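Local coordinates for hypothetical conserved protein (Geobacillus kaustophilus, PDB 2YXY), which is of unknown function, a DUF1811-family protein that combines an N-terminal pair of helices with a small antiparallel beta sheet, probably related to SH3-like folds, at residues A[17-22]-A[50-55]; A[87-92]-A[97-102]. All coordinates share one frame; numbering follows the deposited sequence.

Contact 1. Residues A[17-22]-A[50-55]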
ATOM      1  N   GLU A  17     -13.569 -11.050  -1.353  1.00 24.20           N
ATOM      2  CA  GLU A  17     -14.664 -10.440  -2.102  1.00 31.61           C
ATOM      3  C   GLU A  17     -15.012  -9.043  -1.561  1.00 28.63           C
ATOM      4  O   GLU A  17     -15.273  -8.123  -2.333  1.00 30.65           O
ATOM      5  CB  GLU A  17     -15.892 -11.340  -2.043  1.00 39.39           C
ATOM      6  CG  GLU A  17     -16.504 -11.620  -3.397  1.00 52.61           C
ATOM      7  CD  GLU A  17     -17.273 -10.446  -3.948  1.00 65.49           C
ATOM      8  OE1 GLU A  17     -16.655  -9.402  -4.257  1.00 73.19           O
ATOM      9  OE2 GLU A  17     -18.511 -10.566  -4.070  1.00 76.51           O
ATOM     10  N   GLU A  18     -14.995  -8.886  -0.239  1.00 25.10           N
ATOM     11  CA  GLU A  18     -15.307  -7.606   0.380  1.00 24.57           C
ATOM     12  C   GLU A  18     -14.195  -6.592   0.137  1.00 24.36           C
ATOM     13  O   GLU A  18     -14.462  -5.420  -0.100  1.00 25.33           O
ATOM     14  CB  GLU A  18     -15.568  -7.803   1.881  1.00 21.69           C
ATOM     15  CG  GLU A  18     -16.914  -8.521   2.138  1.00 25.57           C
ATOM     16  CD  GLU A  18     -17.070  -8.977   3.580  1.00 28.44           C
ATOM     17  OE1 GLU A  18     -18.227  -9.181   3.990  1.00 31.66           O
ATOM     18  OE2 GLU A  18     -16.049  -9.163   4.296  1.00 20.13           O
ATOM     19  N   LEU A  19     -12.949  -7.045   0.187  1.00 19.96           N
ATOM     20  CA  LEU A  19     -11.838  -6.152  -0.070  1.00 23.42           C
ATOM     21  C   LEU A  19     -11.926  -5.653  -1.507  1.00 24.39           C
ATOM     22  O   LEU A  19     -11.761  -4.462  -1.742  1.00 24.48           O
ATOM     23  CB  LEU A  19     -10.501  -6.859   0.172  1.00 17.56           C
ATOM     24  CG  LEU A  19     -10.227  -7.036   1.674  1.00 20.90           C
ATOM     25  CD1 LEU A  19      -9.123  -8.104   1.898  1.00 19.70           C
ATOM     26  CD2 LEU A  19      -9.816  -5.665   2.278  1.00 19.43           C
ATOM     27  N   GLN A  20     -12.227  -6.551  -2.453  1.00 24.27           N
ATOM     28  CA  GLN A  20     -12.320  -6.163  -3.874  1.00 28.46           C
ATOM     29  C   GLN A  20     -13.415  -5.133  -4.136  1.00 29.27           C
ATOM     30  O   GLN A  20     -13.228  -4.208  -4.943  1.00 28.64           O
ATOM     31  CB  GLN A  20     -12.570  -7.383  -4.768  1.00 27.49           C
ATOM     32  CG  GLN A  20     -11.368  -8.305  -4.911  1.00 36.51           C
ATOM     33  CD  GLN A  20     -10.339  -7.786  -5.905  1.00 55.98           C
ATOM     34  OE1 GLN A  20      -9.914  -6.624  -5.846  1.00 60.28           O
ATOM     35  NE2 GLN A  20      -9.925  -8.652  -6.824  1.00 52.69           N
ATOM     36  N   GLN A  21     -14.563  -5.326  -3.481  1.00 22.64           N
ATOM     37  CA  GLN A  21     -15.688  -4.407  -3.598  1.00 29.88           C
ATOM     38  C   GLN A  21     -15.303  -3.051  -2.980  1.00 27.96           C
ATOM     39  O   GLN A  21     -15.657  -2.000  -3.505  1.00 24.26           O
ATOM     40  CB  GLN A  21     -16.933  -4.991  -2.892  1.00 26.13           C
ATOM     41  CG  GLN A  21     -17.348  -6.324  -3.527  1.00 43.88           C
ATOM     42  CD  GLN A  21     -18.476  -7.046  -2.818  1.00 49.50           C
ATOM     43  OE1 GLN A  21     -18.421  -7.288  -1.607  1.00 57.12           O
ATOM     44  NE2 GLN A  21     -19.498  -7.424  -3.578  1.00 55.00           N
ATOM     45  N   GLU A  22     -14.612  -3.076  -1.842  1.00 22.28           N
ATOM     46  CA  GLU A  22     -14.190  -1.828  -1.232  1.00 26.45           C
ATOM     47  C   GLU A  22     -13.234  -1.121  -2.232  1.00 24.80           C
ATOM     48  O   GLU A  22     -13.370   0.063  -2.515  1.00 21.35           O
ATOM     49  CB  GLU A  22     -13.479  -2.107   0.088  1.00 24.07           C
ATOM     50  CG  GLU A  22     -12.783  -0.883   0.686  1.00 25.70           C
ATOM     51  CD  GLU A  22     -13.747   0.068   1.379  1.00 29.43           C
ATOM     52  OE1 GLU A  22     -13.268   1.034   2.031  1.00 31.39           O
ATOM     53  OE2 GLU A  22     -14.975  -0.153   1.267  1.00 32.35           O
ATOM     54  N   ALA A  50      -4.342   1.144  -1.296  1.00 14.60           N
ATOM     55  CA  ALA A  50      -3.106   0.420  -1.026  1.00 25.31           C
ATOM     56  C   ALA A  50      -3.306  -0.503   0.188  1.00 22.74           C
ATOM     57  O   ALA A  50      -2.850  -1.660   0.198  1.00 23.21           O
ATOM     58  CB  ALA A  50      -1.964   1.419  -0.743  1.00 19.69           C
ATOM     59  N   MET A  51      -3.975   0.009   1.217  1.00 19.80           N
ATOM     60  CA  MET A  51      -4.200  -0.796   2.416  1.00 18.61           C
ATOM     61  C   MET A  51      -5.090  -1.979   2.120  1.00 19.18           C
ATOM     62  O   MET A  51      -4.790  -3.088   2.541  1.00 22.37           O
ATOM     63  CB  MET A  51      -4.811   0.048   3.539  1.00 16.61           C
ATOM     64  CG  MET A  51      -3.817   0.954   4.216  1.00 26.25           C
ATOM     65  SD  MET A  51      -2.372   0.064   4.867  1.00 30.30           S
ATOM     66  CE  MET A  51      -3.106  -1.042   6.010  1.00 20.21           C
ATOM     67  N   ALA A  52      -6.191  -1.754   1.406  1.00 15.64           N
ATOM     68  CA  ALA A  52      -7.057  -2.870   1.094  1.00 19.48           C
ATOM     69  C   ALA A  52      -6.292  -3.910   0.251  1.00 26.15           C
ATOM     70  O   ALA A  52      -6.459  -5.112   0.451  1.00 21.64           O
ATOM     71  CB  ALA A  52      -8.303  -2.392   0.358  1.00 21.55           C
ATOM     72  N   LYS A  53      -5.464  -3.453  -0.689  1.00 18.80           N
ATOM     73  CA  LYS A  53      -4.690  -4.386  -1.509  1.00 20.62           C
ATOM     74  C   LYS A  53      -3.722  -5.230  -0.672  1.00 18.84           C
ATOM     75  O   LYS A  53      -3.570  -6.419  -0.921  1.00 19.19           O
ATOM     76  CB  LYS A  53      -3.906  -3.631  -2.589  1.00 16.32           C
ATOM     77  CG  LYS A  53      -4.775  -3.146  -3.759  1.00 23.88           C
ATOM     78  CD  LYS A  53      -3.904  -2.399  -4.786  1.00 23.57           C
ATOM     79  CE  LYS A  53      -4.691  -2.035  -6.025  1.00 26.16           C
ATOM     80  NZ  LYS A  53      -3.913  -1.015  -6.821  1.00 37.22           N
ATOM     81  N   ALA A  54      -3.113  -4.614   0.337  1.00 18.08           N
ATOM     82  CA  ALA A  54      -2.166  -5.292   1.197  1.00 22.77           C
ATOM     83  C   ALA A  54      -2.756  -6.522   1.880  1.00 25.86           C
ATOM     84  O   ALA A  54      -2.048  -7.504   2.120  1.00 21.70           O
ATOM     85  CB  ALA A  54      -1.647  -4.330   2.253  1.00 14.80           C
ATOM     86  N   TYR A  55      -4.040  -6.446   2.216  1.00 21.92           N
ATOM     87  CA  TYR A  55      -4.716  -7.554   2.859  1.00 22.21           C
ATOM     88  C   TYR A  55      -5.056  -8.694   1.898  1.00 25.62           C
ATOM     89  O   TYR A  55      -5.651  -9.677   2.315  1.00 27.70           O
ATOM     90  CB  TYR A  55      -5.987  -7.062   3.565  1.00 17.87           C
ATOM     91  CG  TYR A  55      -5.661  -6.432   4.889  1.00 21.21           C
ATOM     92  CD1 TYR A  55      -5.610  -5.037   5.038  1.00 16.46           C
ATOM     93  CD2 TYR A  55      -5.325  -7.229   5.982  1.00 19.60           C
ATOM     94  CE1 TYR A  55      -5.224  -4.455   6.252  1.00 19.99           C
ATOM     95  CE2 TYR A  55      -4.936  -6.656   7.197  1.00 26.34           C
ATOM     96  CZ  TYR A  55      -4.888  -5.268   7.316  1.00 17.53           C
ATOM     97  OH  TYR A  55      -4.481  -4.711   8.495  1.00 27.89           O
TER
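Ala52 presents its methyl group to Leu19: CB of Ala52 lies 4.1 Å from CD2 of Leu19, and Leu19 CD2 also lies 3.9 Å from Ala52 O. Ile23, one turn along helix 16-36 from Leu19, also touches the Ala52 side chain. These residues belong to a helical hairpin, in which helix 16-36 turns back through a short connection into helix 39-54; the first helix falls within a predicted coiled-coil region. The small alanine is consistent with the close approach of the backbones, the CA atoms of Leu19 and Ala52 being 5.9 Å apart. At Tyr55, just past the end of the second helix, the other branch of the leucine is engaged: CD1 of Leu19 touches CB of Tyr55 at 3.7 Å and lies 3.8 Å from the Tyr55 O. With CG anti to the carbonyl carbon (chi1 -74°) and chi2 163°, the leucine fork faces helix 39-54, CD2 at Ala52 and CD1 at Tyr55. Were Leu19 shortened to an alanine, both branches would go, and the Tyr55 CB and one side of the Ala52 methyl would probably lose their apolar cover, opening a gap between the helices. The end of the Tyr55 side chain leads away from Leu19; the side chain also touches Ser12 and Val86.

Contact 2. Residues A[87-92]-A[97-102]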
ATOM      1  N   PHE A  87       2.476  -4.659   6.976  1.00 22.28           N
ATOM      2  CA  PHE A  87       3.460  -3.588   6.890  1.00 26.94           C
ATOM      3  C   PHE A  87       4.929  -4.033   6.844  1.00 33.35           C
ATOM      4  O   PHE A  87       5.348  -5.017   7.471  1.00 28.17           O
ATOM      5  CB  PHE A  87       3.301  -2.628   8.073  1.00 31.76           C
ATOM      6  CG  PHE A  87       2.052  -1.800   8.025  1.00 30.29           C
ATOM      7  CD1 PHE A  87       1.985  -0.658   7.222  1.00 31.29           C
ATOM      8  CD2 PHE A  87       0.943  -2.164   8.770  1.00 32.53           C
ATOM      9  CE1 PHE A  87       0.812   0.108   7.163  1.00 31.49           C
ATOM     10  CE2 PHE A  87      -0.235  -1.409   8.720  1.00 31.05           C
ATOM     11  CZ  PHE A  87      -0.304  -0.273   7.920  1.00 30.29           C
ATOM     12  N   ALA A  88       5.707  -3.282   6.086  1.00 32.58           N
ATOM     13  CA  ALA A  88       7.127  -3.536   5.975  1.00 33.22           C
ATOM     14  C   ALA A  88       7.738  -2.285   6.558  1.00 31.41           C
ATOM     15  O   ALA A  88       7.448  -1.189   6.096  1.00 30.21           O
ATOM     16  CB  ALA A  88       7.528  -3.687   4.512  1.00 34.74           C
ATOM     17  N   TRP A  89       8.529  -2.434   7.611  1.00 34.33           N
ATOM     18  CA  TRP A  89       9.202  -1.285   8.202  1.00 34.15           C
ATOM     19  C   TRP A  89      10.602  -1.291   7.600  1.00 38.23           C
ATOM     20  O   TRP A  89      11.262  -2.330   7.555  1.00 33.76           O
ATOM     21  CB  TRP A  89       9.298  -1.437   9.708  1.00 43.72           C
ATOM     22  CG  TRP A  89       7.978  -1.479  10.365  1.00 49.18           C
ATOM     23  CD1 TRP A  89       7.110  -2.535  10.418  1.00 48.62           C
ATOM     24  CD2 TRP A  89       7.358  -0.410  11.064  1.00 46.39           C
ATOM     25  NE1 TRP A  89       5.984  -2.181  11.115  1.00 49.67           N
ATOM     26  CE2 TRP A  89       6.112  -0.878  11.525  1.00 47.08           C
ATOM     27  CE3 TRP A  89       7.735   0.906  11.348  1.00 46.00           C
ATOM     28  CZ2 TRP A  89       5.241  -0.082  12.258  1.00 48.26           C
ATOM     29  CZ3 TRP A  89       6.869   1.703  12.075  1.00 54.53           C
ATOM     30  CH2 TRP A  89       5.633   1.205  12.523  1.00 52.33           C
ATOM     31  N   GLY A  90      11.045  -0.132   7.144  1.00 37.35           N
ATOM     32  CA  GLY A  90      12.352  -0.030   6.522  1.00 41.46           C
ATOM     33  C   GLY A  90      12.585   1.400   6.088  1.00 39.17           C
ATOM     34  O   GLY A  90      12.070   2.328   6.710  1.00 42.54           O
ATOM     35  N   TRP A  91      13.337   1.593   5.014  1.00 45.54           N
ATOM     36  CA  TRP A  91      13.617   2.946   4.549  1.00 45.64           C
ATOM     37  C   TRP A  91      13.897   3.015   3.058  1.00 47.04           C
ATOM     38  O   TRP A  91      14.389   2.050   2.461  1.00 48.68           O
ATOM     39  CB  TRP A  91      14.800   3.516   5.340  1.00 55.72           C
ATOM     40  CG  TRP A  91      15.846   2.482   5.631  1.00 61.59           C
ATOM     41  CD1 TRP A  91      16.671   1.878   4.727  1.00 67.37           C
ATOM     42  CD2 TRP A  91      16.107   1.853   6.894  1.00 68.38           C
ATOM     43  NE1 TRP A  91      17.425   0.906   5.343  1.00 69.94           N
ATOM     44  CE2 TRP A  91      17.101   0.869   6.676  1.00 71.91           C
ATOM     45  CE3 TRP A  91      15.600   2.023   8.195  1.00 71.76           C
ATOM     46  CZ2 TRP A  91      17.594   0.052   7.706  1.00 73.47           C
ATOM     47  CZ3 TRP A  91      16.092   1.208   9.222  1.00 70.36           C
ATOM     48  CH2 TRP A  91      17.080   0.238   8.968  1.00 70.07           C
ATOM     49  N   ARG A  92      13.566   4.155   2.455  1.00 43.35           N
ATOM     50  CA  ARG A  92      13.801   4.361   1.031  1.00 48.68           C
ATOM     51  C   ARG A  92      15.276   4.681   0.852  1.00 47.58           C
ATOM     52  O   ARG A  92      15.823   5.495   1.584  1.00 46.42           O
ATOM     53  CB  ARG A  92      12.966   5.532   0.511  1.00 46.63           C
ATOM     54  CG  ARG A  92      11.463   5.324   0.626  1.00 52.96           C
ATOM     55  CD  ARG A  92      10.724   6.660   0.513  1.00 54.14           C
ATOM     56  NE  ARG A  92       9.275   6.531   0.674  1.00 47.20           N
ATOM     57  CZ  ARG A  92       8.416   6.349  -0.328  1.00 50.49           C
ATOM     58  NH1 ARG A  92       7.113   6.244  -0.081  1.00 48.83           N
ATOM     59  NH2 ARG A  92       8.853   6.286  -1.578  1.00 46.22           N
ATOM     60  N   GLY A  97      17.496   8.286   5.851  1.00 91.92           N
ATOM     61  CA  GLY A  97      17.539   6.977   6.488  1.00 88.08           C
ATOM     62  C   GLY A  97      16.446   6.746   7.516  1.00 83.79           C
ATOM     63  O   GLY A  97      16.447   5.737   8.226  1.00 83.95           O
ATOM     64  N   GLU A  98      15.508   7.685   7.584  1.00 78.83           N
ATOM     65  CA  GLU A  98      14.390   7.630   8.521  1.00 77.44           C
ATOM     66  C   GLU A  98      13.528   6.380   8.317  1.00 73.19           C
ATOM     67  O   GLU A  98      13.117   6.084   7.194  1.00 70.06           O
ATOM     68  CB  GLU A  98      13.533   8.885   8.336  1.00 82.33           C
ATOM     69  CG  GLU A  98      12.552   9.153   9.451  1.00 87.55           C
ATOM     70  CD  GLU A  98      13.241   9.297  10.789  1.00 93.23           C
ATOM     71  OE1 GLU A  98      14.270   9.968  10.902  1.00 94.30           O
ATOM     72  OE2 GLU A  98      12.673   8.675  11.817  1.00 97.07           O
ATOM     73  N   GLU A  99      13.241   5.648   9.393  1.00 69.34           N
ATOM     74  CA  GLU A  99      12.421   4.450   9.255  1.00 65.39           C
ATOM     75  C   GLU A  99      11.004   4.845   8.863  1.00 63.54           C
ATOM     76  O   GLU A  99      10.545   5.955   9.165  1.00 64.32           O
ATOM     77  CB  GLU A  99      12.382   3.632  10.544  1.00 65.51           C
ATOM     78  CG  GLU A  99      12.077   2.167  10.268  1.00 70.48           C
ATOM     79  CD  GLU A  99      11.797   1.361  11.513  1.00 70.29           C
ATOM     80  OE1 GLU A  99      11.809   0.116  11.421  1.00 76.18           O
ATOM     81  OE2 GLU A  99      11.549   1.964  12.576  1.00 72.28           O
ATOM     82  N   GLU A 100      10.309   3.927   8.200  1.00 54.25           N
ATOM     83  CA  GLU A 100       8.959   4.193   7.730  1.00 46.01           C
ATOM     84  C   GLU A 100       8.204   2.882   7.522  1.00 41.05           C
ATOM     85  O   GLU A 100       8.797   1.886   7.119  1.00 32.37           O
ATOM     86  CB  GLU A 100       9.078   4.976   6.421  1.00 50.39           C
ATOM     87  CG  GLU A 100       7.863   5.056   5.554  1.00 59.16           C
ATOM     88  CD  GLU A 100       8.197   5.609   4.184  1.00 60.99           C
ATOM     89  OE1 GLU A 100       7.270   5.810   3.372  1.00 60.98           O
ATOM     90  OE2 GLU A 100       9.401   5.839   3.919  1.00 64.72           O
ATOM     91  N   ALA A 101       6.900   2.889   7.807  1.00 36.94           N
ATOM     92  CA  ALA A 101       6.060   1.698   7.638  1.00 35.35           C
ATOM     93  C   ALA A 101       5.330   1.793   6.300  1.00 33.65           C
ATOM     94  O   ALA A 101       4.589   2.740   6.046  1.00 34.41           O
ATOM     95  CB  ALA A 101       5.050   1.590   8.784  1.00 34.63           C
ATOM     96  N   LEU A 102       5.527   0.798   5.452  1.00 31.00           N
ATOM     97  CA  LEU A 102       4.917   0.800   4.134  1.00 33.39           C
ATOM     98  C   LEU A 102       4.069  -0.445   3.943  1.00 28.48           C
ATOM     99  O   LEU A 102       4.497  -1.536   4.311  1.00 30.60           O
ATOM    100  CB  LEU A 102       6.019   0.837   3.075  1.00 37.62           C
ATOM    101  CG  LEU A 102       5.902   1.761   1.862  1.00 46.56           C
ATOM    102  CD1 LEU A 102       5.649   3.200   2.316  1.00 41.10           C
ATOM    103  CD2 LEU A 102       7.191   1.682   1.047  1.00 44.70           C
TER
HETATM  104  O   HOH W   1      12.490   6.041   4.722  1.00 46.05           O
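With CG anti to the backbone N (chi1 164°) and the chain extended beyond it, Glu100 carries its carboxylate across to Arg92, whose own chain is extended from CG to NE. The carboxylate lies at the guanidinium edge, the two planes 26° apart, and the salt bridge is long: NE of Arg92 is 3.3 Å from OE2 of Glu100, and the hydrogen bonds from NE and NH1 are weak. A water bridges the same carboxylate to the backbone, donating to Glu100 OE2 and Glu98 O and accepting from Arg92 N. The groups belong to an antiparallel beta hairpin of strands 87-92 and 100-103, the latter an outermost strand of the four-stranded sheet. Ala88 with Leu102 and Gly90 with Glu100 are its hydrogen-bonded pairs; Leu102 N reaches Ala88 O at 2.8 Å, nearly straight at 169°. Trp89 and Ala101 form the non-hydrogen-bonded pair between them, and there the Ala101 methyl sits over the indole face, its CB 3.5 Å from the six-membered ring centroid of Trp89 in a CH-pi contact. Tyr82 of the neighbouring strand stacks with the same indole. Beside it, Glu99 OE1 approaches CB of Trp89 at 3.4 Å while making a salt bridge with Arg81.

Contact 1 closes before contact 2 opens along the chain, so the helical hairpin and the beta hairpin follow each other in series. Their centres are about 22 Å apart, on opposite sides of the centre of the chain, yet the two are in touch: Met51 CE of the second helix packs against Phe87 CZ at 3.5 Å, bringing the start of strand 87-92 against helix 39-54. Further joints between the two parts of the fold are the contact of Tyr55 with Val86, just before that strand, and the hydrogen bond that Ser105 OG, beyond strand 100-103, gives to Ala50 O. Both contacts belong to the DUF1811 region; the function is unknown, so neither can be tied to an active site or ligand.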